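Local coordinates for MaoC family protein (Mycobacterium tuberculosis H37Rv, PDB 3KHP) that probably catalyses the reversible hydration and dehydration of 3-hydroxyacyl thioesters as a MaoC-type hydratase with a hot-dog fold, at residues Y77-C82 with G102-R107; A188-P193 with V243-G248; L232-V237 with E269-V274; G236-A241 with F285-A290; T273-W276 with R282-F285. One frame throughout, in Å; residues are numbered along the deposited sequence.

Interaction 1 (Y77-C82 with G102-R107)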
# COMPACT_ATOMS: atom_id res chain seq x y z
N TYR A 77 -6.38 8.66 9.50
CA TYR A 77 -7.21 8.01 8.48
C TYR A 77 -8.50 8.84 8.18
O TYR A 77 -9.12 8.64 7.15
CB TYR A 77 -7.54 6.56 8.86
CG TYR A 77 -8.20 5.77 7.75
CD1 TYR A 77 -7.49 5.43 6.59
CD2 TYR A 77 -9.54 5.41 7.84
CE1 TYR A 77 -8.11 4.74 5.55
CE2 TYR A 77 -10.18 4.73 6.78
CZ TYR A 77 -9.45 4.38 5.65
OH TYR A 77 -10.06 3.73 4.64
N ALA A 78 -8.87 9.79 9.03
CA ALA A 78 -10.03 10.66 8.72
C ALA A 78 -9.87 11.39 7.38
O ALA A 78 -10.85 11.66 6.73
CB ALA A 78 -10.28 11.65 9.81
N VAL A 79 -8.65 11.66 6.95
CA VAL A 79 -8.45 12.33 5.68
C VAL A 79 -8.82 11.49 4.47
O VAL A 79 -9.12 12.04 3.42
CB VAL A 79 -7.05 12.92 5.53
CG1 VAL A 79 -6.73 13.90 6.70
CG2 VAL A 79 -6.00 11.83 5.37
N ILE A 80 -8.91 10.16 4.65
CA ILE A 80 -9.30 9.29 3.58
C ILE A 80 -10.78 8.91 3.61
O ILE A 80 -11.41 8.89 2.58
CB ILE A 80 -8.52 7.99 3.63
CG1 ILE A 80 -7.00 8.27 3.63
CG2 ILE A 80 -8.95 7.09 2.46
CD1 ILE A 80 -6.47 9.04 2.36
N CYS A 81 -11.33 8.61 4.79
CA CYS A 81 -12.76 8.25 4.95
C CYS A 81 -13.68 9.42 5.26
O CYS A 81 -14.90 9.24 5.34
CB CYS A 81 -12.97 7.19 6.05
SG CYS A 81 -12.45 7.67 7.68
N CYS A 82 -13.12 10.59 5.49
CA CYS A 82 -13.95 11.78 5.73
C CYS A 82 -13.38 13.02 5.06
O CYS A 82 -13.22 14.04 5.72
CB CYS A 82 -14.09 12.04 7.23
SG CYS A 82 -15.41 13.25 7.68
N GLY A 102 -0.92 25.35 2.59
CA GLY A 102 -2.22 25.13 3.19
C GLY A 102 -2.10 24.38 4.49
O GLY A 102 -1.01 24.20 5.01
N SER A 103 -3.25 23.96 5.02
CA SER A 103 -3.33 23.27 6.29
C SER A 103 -4.34 22.16 6.26
O SER A 103 -5.24 22.19 5.46
CB SER A 103 -3.74 24.23 7.39
OG SER A 103 -2.66 25.06 7.65
N GLN A 104 -4.16 21.18 7.14
CA GLN A 104 -5.13 20.10 7.34
C GLN A 104 -5.40 19.87 8.83
O GLN A 104 -4.48 19.77 9.62
CB GLN A 104 -4.63 18.79 6.73
CG GLN A 104 -5.59 17.61 6.87
CD GLN A 104 -6.80 17.79 5.99
OE1 GLN A 104 -6.66 18.20 4.81
NE2 GLN A 104 -8.00 17.50 6.54
N GLY A 105 -6.67 19.76 9.19
CA GLY A 105 -7.06 19.46 10.55
C GLY A 105 -8.00 18.28 10.54
O GLY A 105 -8.72 18.05 9.54
N ILE A 106 -7.95 17.48 11.60
CA ILE A 106 -8.91 16.44 11.76
C ILE A 106 -9.40 16.50 13.20
O ILE A 106 -8.70 16.94 14.06
CB ILE A 106 -8.35 15.05 11.43
CG1 ILE A 106 -7.31 14.63 12.46
CG2 ILE A 106 -7.78 14.97 10.00
CD1 ILE A 106 -6.81 13.26 12.25
N ARG A 107 -10.62 16.07 13.46
CA ARG A 107 -11.08 15.94 14.84
C ARG A 107 -11.88 14.66 14.93
O ARG A 107 -12.75 14.43 14.09
CB ARG A 107 -11.91 17.17 15.24
CG ARG A 107 -12.51 17.12 16.62
CD ARG A 107 -13.06 18.50 17.10
NE ARG A 107 -12.02 19.51 17.11
CZ ARG A 107 -11.25 19.81 18.15
NH1 ARG A 107 -11.41 19.18 19.32
NH2 ARG A 107 -10.31 20.74 18.03
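Val79 makes the closest approach of the short helix 78-81 to the strand 103-107, its CG1 methyl lying 3.6 Å from Ile106 CG2. The same CG1 also rests against the bent chain of Gln104, 3.8 Å from Gln104 NE2 and hardly farther from the CG and CD carbons of that side chain. One residue back, Ala78 CB points at the strand and reaches Ile106 CG2 at 4.2 Å, so this single isoleucine methyl receives two helix side chains. Ile106 presents it because CG1 is tucked between backbone N and carbonyl carbon (chi1 68°), which turns CG2 toward the helix.

The amide of Gln104 is fixed at both ends. Gln104 NE2 bends back onto Gly105 O, 3.1 Å away, in a strongly bent bond that enters above the carbonyl plane, while OE1 is held by Thr158 OG1 of the neighbouring strand. Behind the contact the helical turn is closed by Tyr77 O, which takes the amide hydrogens of Ile80 and Cys81, and the Tyr77 ring leads off to edge-to-face partners Trp40 and Tyr48. Tyr235 of helix 231-245 touches Val79, Gln104 and Ile106. A brief helical turn packed against the antiparallel sheet, on the side where the main helix of the other half also touches it, is consistent with the double hot-dog fold of hydratase 2 enzymes.

Interaction 2 (A188-P193 with V243-G248)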
# COMPACT_ATOMS: atom_id res chain seq x y z
N ALA A 188 9.90 16.50 23.43
CA ALA A 188 10.16 15.21 22.78
C ALA A 188 10.43 15.41 21.30
O ALA A 188 9.86 16.30 20.64
CB ALA A 188 9.00 14.25 23.01
N ARG A 189 11.39 14.62 20.81
CA ARG A 189 11.72 14.57 19.40
C ARG A 189 11.58 13.11 18.94
O ARG A 189 12.33 12.25 19.39
CB ARG A 189 13.13 15.08 19.17
CG ARG A 189 13.46 15.32 17.70
CD ARG A 189 14.91 15.76 17.50
NE ARG A 189 15.10 17.17 17.84
CZ ARG A 189 15.00 18.17 16.97
NH1 ARG A 189 14.72 17.92 15.68
NH2 ARG A 189 15.18 19.42 17.38
N ILE A 190 10.61 12.87 18.06
CA ILE A 190 10.35 11.54 17.54
C ILE A 190 10.71 11.51 16.07
O ILE A 190 10.06 12.14 15.26
CB ILE A 190 8.90 11.15 17.72
CG1 ILE A 190 8.44 11.52 19.12
CG2 ILE A 190 8.69 9.64 17.40
CD1 ILE A 190 9.22 10.86 20.21
N ASP A 191 11.80 10.81 15.75
CA ASP A 191 12.21 10.56 14.39
C ASP A 191 11.47 9.39 13.78
O ASP A 191 11.35 8.33 14.38
CB ASP A 191 13.70 10.27 14.34
CG ASP A 191 14.54 11.50 14.57
OD1 ASP A 191 13.97 12.59 14.59
OD2 ASP A 191 15.77 11.37 14.75
N MET A 192 10.98 9.59 12.56
CA MET A 192 10.33 8.53 11.82
C MET A 192 10.92 8.51 10.43
O MET A 192 10.86 9.48 9.68
CB MET A 192 8.84 8.76 11.75
CG MET A 192 8.10 8.67 13.06
SD MET A 192 7.85 6.99 13.59
CE MET A 192 6.70 7.26 14.95
N PRO A 193 11.54 7.40 10.07
CA PRO A 193 12.10 7.37 8.72
C PRO A 193 11.01 7.14 7.71
O PRO A 193 9.93 6.72 8.08
CB PRO A 193 13.08 6.19 8.77
CG PRO A 193 12.69 5.39 9.87
CD PRO A 193 12.00 6.27 10.89
N VAL A 243 0.68 9.83 18.24
CA VAL A 243 0.05 8.71 18.86
C VAL A 243 0.98 7.99 19.85
O VAL A 243 0.55 7.64 20.95
CB VAL A 243 -0.41 7.72 17.82
CG1 VAL A 243 -0.73 6.33 18.46
CG2 VAL A 243 -1.60 8.30 17.11
N ALA A 244 2.25 7.82 19.48
CA ALA A 244 3.21 7.18 20.35
C ALA A 244 3.54 8.05 21.58
O ALA A 244 3.45 7.59 22.72
CB ALA A 244 4.51 6.82 19.57
N GLU A 245 3.95 9.28 21.33
CA GLU A 245 4.50 10.11 22.40
C GLU A 245 3.46 10.64 23.39
O GLU A 245 3.73 10.66 24.57
CB GLU A 245 5.22 11.32 21.81
CG GLU A 245 5.60 12.36 22.88
CD GLU A 245 6.56 11.80 23.93
OE1 GLU A 245 7.24 10.81 23.64
OE2 GLU A 245 6.65 12.36 25.03
N LEU A 246 2.32 11.12 22.87
CA LEU A 246 1.25 11.77 23.63
C LEU A 246 0.07 10.87 23.87
O LEU A 246 -0.62 11.03 24.86
CB LEU A 246 0.70 13.00 22.87
CG LEU A 246 1.68 14.14 22.54
CD1 LEU A 246 1.02 15.19 21.61
CD2 LEU A 246 2.23 14.76 23.84
N GLY A 247 -0.20 9.95 22.95
CA GLY A 247 -1.35 9.08 23.11
C GLY A 247 -1.04 7.72 23.74
O GLY A 247 -1.90 6.89 23.88
N GLY A 248 0.22 7.50 24.07
CA GLY A 248 0.62 6.29 24.74
C GLY A 248 0.47 5.11 23.82
O GLY A 248 0.27 3.99 24.28
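Glu245, in the last turn of helix 231-245, is the residue through which this end of the helix meets Ala188 and Ile190 of the edge strand. Its carboxylate lies flat under a methyl group: Ala188 CB sits over the face, 3.6 Å from CD of Glu245 and about as far from OE2. Glu245 gets there by extending CG away from its own backbone N (chi1 170°) and then bending at chi2, which carries the acid group across to the strand. On the other branch, Glu245 OE1 passes 4.0 Å from Ile190 CD1, the two chains meeting at a slant. No hydrogen bond joins the segments. The charge is answered elsewhere, by a salt bridge from Glu245 OE2 to Arg277 of the adjoining strand 271-279.

Past Glu245 the chain turns inward. Leu246 packs on Val306 and Tyr308 of strand 298-308, and Gly247 O accepts a hydrogen bond from Asn253 ND2. Gly248 then takes a positive phi (68°), and Gly248 N makes a weak hydrogen bond of 3.5 Å to Ala244 O. The contact lies near the surface, its centre about 17 Å from the centre of the chain, and joins the C-terminal end of the long helix to the strand at the edge of the sheet within this chain, a sheet that curls around the helix as in the hot-dog fold of MaoC domains.

Interaction 3 (L232-V237 with E269-V274)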
# COMPACT_ATOMS: atom_id res chain seq x y z
N LEU A 232 -0.20 14.59 2.79
CA LEU A 232 -0.99 13.84 3.75
C LEU A 232 -0.22 12.62 4.30
O LEU A 232 -0.54 12.16 5.41
CB LEU A 232 -2.34 13.45 3.15
CG LEU A 232 -3.28 14.68 2.98
CD1 LEU A 232 -4.57 14.26 2.31
CD2 LEU A 232 -3.56 15.39 4.36
N CYS A 233 0.79 12.14 3.57
CA CYS A 233 1.57 11.03 4.07
C CYS A 233 2.45 11.54 5.21
O CYS A 233 2.45 10.96 6.29
CB CYS A 233 2.40 10.40 2.98
SG CYS A 233 3.40 9.03 3.57
N THR A 234 3.16 12.64 4.97
CA THR A 234 3.88 13.36 6.00
C THR A 234 3.03 13.62 7.25
O THR A 234 3.47 13.42 8.38
CB THR A 234 4.39 14.71 5.45
OG1 THR A 234 5.25 14.47 4.34
CG2 THR A 234 5.15 15.46 6.44
N TYR A 235 1.81 14.07 7.04
CA TYR A 235 0.87 14.33 8.11
C TYR A 235 0.53 13.04 8.89
O TYR A 235 0.52 13.05 10.11
CB TYR A 235 -0.37 14.90 7.49
CG TYR A 235 -1.50 15.33 8.38
CD1 TYR A 235 -1.45 16.53 9.09
CD2 TYR A 235 -2.68 14.60 8.40
CE1 TYR A 235 -2.53 16.96 9.85
CE2 TYR A 235 -3.76 15.02 9.16
CZ TYR A 235 -3.68 16.22 9.87
OH TYR A 235 -4.80 16.66 10.57
N GLY A 236 0.31 11.95 8.19
CA GLY A 236 0.13 10.64 8.83
C GLY A 236 1.36 10.17 9.61
O GLY A 236 1.23 9.52 10.64
N VAL A 237 2.56 10.50 9.12
CA VAL A 237 3.78 10.10 9.80
C VAL A 237 3.90 10.88 11.11
O VAL A 237 4.08 10.28 12.17
CB VAL A 237 5.05 10.29 8.96
CG1 VAL A 237 6.25 9.97 9.81
CG2 VAL A 237 5.04 9.39 7.68
N GLU A 269 13.42 10.53 3.13
CA GLU A 269 13.88 11.47 4.16
C GLU A 269 13.27 11.11 5.50
O GLU A 269 12.21 10.53 5.57
CB GLU A 269 13.54 12.92 3.79
CG GLU A 269 14.29 13.44 2.61
CD GLU A 269 14.05 14.92 2.36
OE1 GLU A 269 12.88 15.34 2.26
OE2 GLU A 269 15.07 15.65 2.25
N THR A 270 13.97 11.46 6.56
CA THR A 270 13.55 11.15 7.90
C THR A 270 12.84 12.33 8.45
O THR A 270 13.35 13.43 8.42
CB THR A 270 14.74 10.78 8.79
OG1 THR A 270 15.27 9.52 8.36
CG2 THR A 270 14.33 10.67 10.25
N LEU A 271 11.64 12.07 8.96
CA LEU A 271 10.80 13.09 9.52
C LEU A 271 10.92 13.16 11.07
O LEU A 271 10.51 12.22 11.78
CB LEU A 271 9.36 12.87 9.07
CG LEU A 271 9.14 13.00 7.56
CD1 LEU A 271 7.85 12.33 7.17
CD2 LEU A 271 9.16 14.44 7.09
N SER A 272 11.47 14.29 11.57
CA SER A 272 11.56 14.58 13.02
C SER A 272 10.43 15.42 13.54
O SER A 272 10.39 16.61 13.27
CB SER A 272 12.80 15.42 13.36
OG SER A 272 13.95 14.66 13.32
N THR A 273 9.56 14.84 14.35
CA THR A 273 8.47 15.56 14.93
C THR A 273 8.81 16.03 16.35
O THR A 273 9.01 15.23 17.25
CB THR A 273 7.25 14.73 14.92
OG1 THR A 273 6.99 14.38 13.57
CG2 THR A 273 6.07 15.49 15.44
N VAL A 274 8.91 17.35 16.50
CA VAL A 274 9.27 17.99 17.75
C VAL A 274 8.03 18.49 18.44
O VAL A 274 7.22 19.19 17.86
CB VAL A 274 10.28 19.15 17.57
CG1 VAL A 274 11.66 18.59 17.40
CG2 VAL A 274 9.92 20.06 16.39
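Leu271 meets Thr234 and Val237 without any flat group between them; the touching atoms are all carbon, methyls and the valine CB. The Tyr235 ring is directed away from the strand, its OH bonded to Ile257 O in strand 254-261. Leu271 makes the contact from the strand side. Its CD1 methyl nests against the isopropyl group of Val237: Leu271 CD1 is 3.9 Å from Val237 CG1 and the same distance from Val237 CB, with Val237 CG2 only slightly farther, so one methyl lies over the whole fork of the valine. Thr234 CG2, nearly one helical turn back, lies 4.2 Å from both Leu271 CD1 and Leu271 CD2, straddled by the leucine fork. Both pairs of side chains cross at about a right angle.

In the hot-dog fold a long helix is wrapped by a curved antiparallel sheet, and this contact is one place where helix 231-245 packs on the sheet, at strand 271-279. The backbones keep their distance, the nearest CA atoms being Val237 CA and Leu271 CA at 7.6 Å, and side chains fill the interval.

The threonine turns its methyl, not its hydroxyl, toward the leucine: CG2 points away from the backbone N while OG1 lies beside it (chi1 -59°). Val265, in a loop, touches both Thr234 and Leu271, and Met192 of the edge strand packs against Val237. Leu271 is itself held in the sheet by backbone bonding to Met192, and its side chain also touches Thr287 of strand 282-289, the neighbour on the other side of strand 271-279.

Interaction 4 (G236-A241 with F285-A290)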
# COMPACT_ATOMS: atom_id res chain seq x y z
N GLY A 236 0.31 11.95 8.19
CA GLY A 236 0.13 10.64 8.83
C GLY A 236 1.36 10.17 9.61
O GLY A 236 1.23 9.52 10.64
N VAL A 237 2.56 10.50 9.12
CA VAL A 237 3.78 10.10 9.80
C VAL A 237 3.90 10.88 11.11
O VAL A 237 4.08 10.28 12.17
CB VAL A 237 5.05 10.29 8.96
CG1 VAL A 237 6.25 9.97 9.81
CG2 VAL A 237 5.04 9.39 7.68
N ALA A 238 3.75 12.20 11.03
CA ALA A 238 3.71 13.02 12.24
C ALA A 238 2.62 12.48 13.17
O ALA A 238 2.80 12.44 14.38
CB ALA A 238 3.48 14.49 11.94
N GLY A 239 1.50 12.06 12.59
CA GLY A 239 0.39 11.49 13.37
C GLY A 239 0.76 10.24 14.18
O GLY A 239 0.25 10.03 15.28
N ARG A 240 1.61 9.40 13.61
CA ARG A 240 2.11 8.21 14.28
C ARG A 240 3.00 8.62 15.43
O ARG A 240 2.91 8.05 16.52
CB ARG A 240 2.91 7.32 13.33
CG ARG A 240 2.10 6.42 12.45
CD ARG A 240 2.86 5.14 12.09
NE ARG A 240 3.90 5.45 11.16
CZ ARG A 240 5.20 5.25 11.30
NH1 ARG A 240 5.72 4.66 12.38
NH2 ARG A 240 6.00 5.65 10.32
N ALA A 241 3.88 9.58 15.17
CA ALA A 241 4.75 10.09 16.23
C ALA A 241 3.90 10.65 17.40
O ALA A 241 4.26 10.48 18.56
CB ALA A 241 5.69 11.11 15.72
N PHE A 285 3.41 21.26 17.90
CA PHE A 285 4.52 20.56 17.25
C PHE A 285 4.95 21.11 15.91
O PHE A 285 4.25 21.87 15.26
CB PHE A 285 4.18 19.06 17.10
CG PHE A 285 3.18 18.77 16.01
CD1 PHE A 285 3.61 18.42 14.73
CD2 PHE A 285 1.82 18.88 16.24
CE1 PHE A 285 2.69 18.15 13.71
CE2 PHE A 285 0.90 18.62 15.24
CZ PHE A 285 1.33 18.26 13.96
N ARG A 286 6.13 20.68 15.49
CA ARG A 286 6.56 20.80 14.12
C ARG A 286 7.12 19.48 13.68
O ARG A 286 7.59 18.69 14.50
CB ARG A 286 7.65 21.83 13.95
CG ARG A 286 7.23 23.22 14.25
CD ARG A 286 8.28 24.24 13.76
NE ARG A 286 9.10 24.71 14.87
CZ ARG A 286 8.87 25.81 15.59
NH1 ARG A 286 7.86 26.62 15.33
NH2 ARG A 286 9.70 26.09 16.58
N THR A 287 7.12 19.27 12.36
CA THR A 287 7.90 18.21 11.75
C THR A 287 8.94 18.82 10.82
O THR A 287 8.63 19.74 10.12
CB THR A 287 6.97 17.26 11.04
OG1 THR A 287 5.99 16.81 11.99
CG2 THR A 287 7.73 16.08 10.49
N GLU A 288 10.16 18.29 10.85
CA GLU A 288 11.28 18.82 10.09
C GLU A 288 12.10 17.69 9.51
O GLU A 288 12.03 16.57 9.99
CB GLU A 288 12.26 19.62 10.98
CG GLU A 288 11.66 20.41 12.12
CD GLU A 288 12.69 20.99 13.14
OE1 GLU A 288 13.72 20.34 13.48
OE2 GLU A 288 12.42 22.11 13.61
N VAL A 289 12.95 18.02 8.57
CA VAL A 289 13.94 17.10 8.06
C VAL A 289 15.30 17.67 8.39
O VAL A 289 15.64 18.74 7.88
CB VAL A 289 13.86 16.94 6.56
CG1 VAL A 289 14.99 16.04 6.06
CG2 VAL A 289 12.49 16.45 6.18
N ALA A 290 16.05 16.99 9.25
CA ALA A 290 17.38 17.44 9.67
C ALA A 290 18.22 17.70 8.43
O ALA A 290 18.20 16.90 7.49
CB ALA A 290 18.06 16.38 10.58
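Ala238 is the hub of this small contact, its methyl directed from the helix straight at strand 285-289. Thr287 meets it first: Thr287 OG1 stands 3.4 Å from Ala238 CB, a van der Waals touch; the methyl has no polar hydrogen to offer. The polar need of that hydroxyl is met within the sheet, where Thr287 OG1 hydrogen-bonds to Thr273 OG1 on the next strand. A buried threonine pair thus lies directly beneath the helix.

Phe285 supplies the third surface. Its ring leans in from two residues earlier in the strand, and Phe285 CE1 comes to 4.1 Å from Ala238 CB, the methyl approaching the ring at an oblique angle. The ring is swung over the sheet because CG lies between backbone N and carbonyl carbon (chi1 75°). Leu301 of strand 298-308 also touches both Ala238 and Thr287.

The meeting point on the helix is an alanine, and Ala238 CA and Thr287 CA are 6.7 Å apart. The helix packed against the antiparallel sheet is consistent with the hot-dog fold of a MaoC-like domain.

Interaction 5 (T273-W276 with R282-F285)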
# COMPACT_ATOMS: atom_id res chain seq x y z
N THR A 273 9.56 14.84 14.35
CA THR A 273 8.47 15.56 14.93
C THR A 273 8.81 16.03 16.35
O THR A 273 9.01 15.23 17.25
CB THR A 273 7.25 14.73 14.92
OG1 THR A 273 6.99 14.38 13.57
CG2 THR A 273 6.07 15.49 15.44
N VAL A 274 8.91 17.35 16.50
CA VAL A 274 9.27 17.99 17.75
C VAL A 274 8.03 18.49 18.44
O VAL A 274 7.22 19.19 17.86
CB VAL A 274 10.28 19.15 17.57
CG1 VAL A 274 11.66 18.59 17.40
CG2 VAL A 274 9.92 20.06 16.39
N ILE A 275 7.88 18.11 19.70
CA ILE A 275 6.63 18.27 20.39
C ILE A 275 6.87 19.05 21.69
O ILE A 275 7.93 18.94 22.30
CB ILE A 275 6.04 16.89 20.71
CG1 ILE A 275 5.91 16.04 19.43
CG2 ILE A 275 4.70 17.04 21.43
CD1 ILE A 275 5.50 14.59 19.68
N TRP A 276 5.87 19.84 22.08
CA TRP A 276 5.89 20.60 23.33
C TRP A 276 4.57 20.39 23.99
O TRP A 276 3.54 20.77 23.40
CB TRP A 276 6.03 22.11 23.07
CG TRP A 276 7.34 22.58 22.58
CD1 TRP A 276 8.33 23.13 23.32
CD2 TRP A 276 7.80 22.57 21.23
NE1 TRP A 276 9.40 23.46 22.52
CE2 TRP A 276 9.10 23.12 21.23
CE3 TRP A 276 7.26 22.15 20.02
CZ2 TRP A 276 9.84 23.26 20.07
CZ3 TRP A 276 8.01 22.30 18.87
CH2 TRP A 276 9.27 22.84 18.91
N ARG A 282 -3.10 19.04 25.70
CA ARG A 282 -2.81 19.90 24.57
C ARG A 282 -1.34 19.93 24.31
O ARG A 282 -0.53 19.94 25.24
CB ARG A 282 -3.22 21.36 24.82
CG ARG A 282 -4.67 21.60 25.14
CD ARG A 282 -5.44 22.02 23.93
NE ARG A 282 -6.83 22.40 24.25
CZ ARG A 282 -7.79 21.55 24.60
NH1 ARG A 282 -7.56 20.24 24.71
NH2 ARG A 282 -9.01 22.01 24.85
N ALA A 283 -0.98 20.02 23.04
CA ALA A 283 0.42 20.17 22.71
C ALA A 283 0.53 20.89 21.38
O ALA A 283 -0.45 21.00 20.66
CB ALA A 283 1.09 18.81 22.64
N VAL A 284 1.75 21.34 21.07
CA VAL A 284 2.05 21.92 19.79
C VAL A 284 3.24 21.19 19.21
O VAL A 284 3.99 20.56 19.96
CB VAL A 284 2.31 23.46 19.87
CG1 VAL A 284 1.04 24.18 20.28
CG2 VAL A 284 3.48 23.79 20.82
N PHE A 285 3.41 21.26 17.90
CA PHE A 285 4.52 20.56 17.25
C PHE A 285 4.95 21.11 15.91
O PHE A 285 4.25 21.87 15.26
CB PHE A 285 4.18 19.06 17.10
CG PHE A 285 3.18 18.77 16.01
CD1 PHE A 285 3.61 18.42 14.73
CD2 PHE A 285 1.82 18.88 16.24
CE1 PHE A 285 2.69 18.15 13.71
CE2 PHE A 285 0.90 18.62 15.24
CZ PHE A 285 1.33 18.26 13.96
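Val284 O is approached by three groups of the partner strand. Trp276 N gives Val284 O a hydrogen bond of 2.9 Å (157° at the hydrogen), running nearly along the C=O axis. Ile275 CA adds a longer CA-H...O contact to Val284 O at 3.5 Å, and the indole of Trp276 brings its edge to the same oxygen, with Trp276 CE3 3.6 Å from Val284 O and the oxygen in the ring plane. The return bond, Val284 N to Trp276 O, measures 3.0 Å and enters in the carbonyl plane, so Trp276 and Val284 form a hydrogen-bonded antiparallel pair. Ile275 and Phe285 follow as a non-hydrogen-bonded pair, beside a CA-H...O contact of 3.1 Å from Phe285 CA to Val274 O.

The two strands, 271-279 and 282-289, make a beta hairpin of the MaoC-like domain, and the short pieces run at 143° to each other, well short of antiparallel, as in a twisted sheet. Side chains separate by face. Ile275 and Phe285 share the face toward helix 231-245, where Leu242 touches both. Ala283 CB packs on Ile275 CG2, and Thr273 CG2 meets the Phe285 ring from an oblique direction, 3.9 Å from Phe285 CD1.

On the other face Trp276 and Val284 stand side by side, Trp276 CB lying 3.8 Å from Val284 CG2. Trp276 places its ring along the neighbouring strand with CG beside the backbone N (chi1 -71°). Its indole NE1 bonds to Arg184 O, and Phe181 meets the indole edge-to-face while also touching Val284.

From the N terminus, interaction 1 comes first, closing a loop of 19 residues without helix or strand in the hydratase 2 N-terminal range before any other contact opens. The other four lie in the MaoC-like range. Interaction 2 links edge strand 188-192 to the end of helix 231-245, and crosses interactions 3 and 4, which start from earlier turns of that helix, share Gly236 and Val237, and run to the successive strands 271-279 and 282-289. Interaction 5 joins those strands as a local hairpin, beginning on Thr273 and Val274, where interaction 3 ends, and ending on Phe285, shared with interaction 4. Tyr235 bridges the halves: its OH probably bonds to Gln104 O of interaction 1.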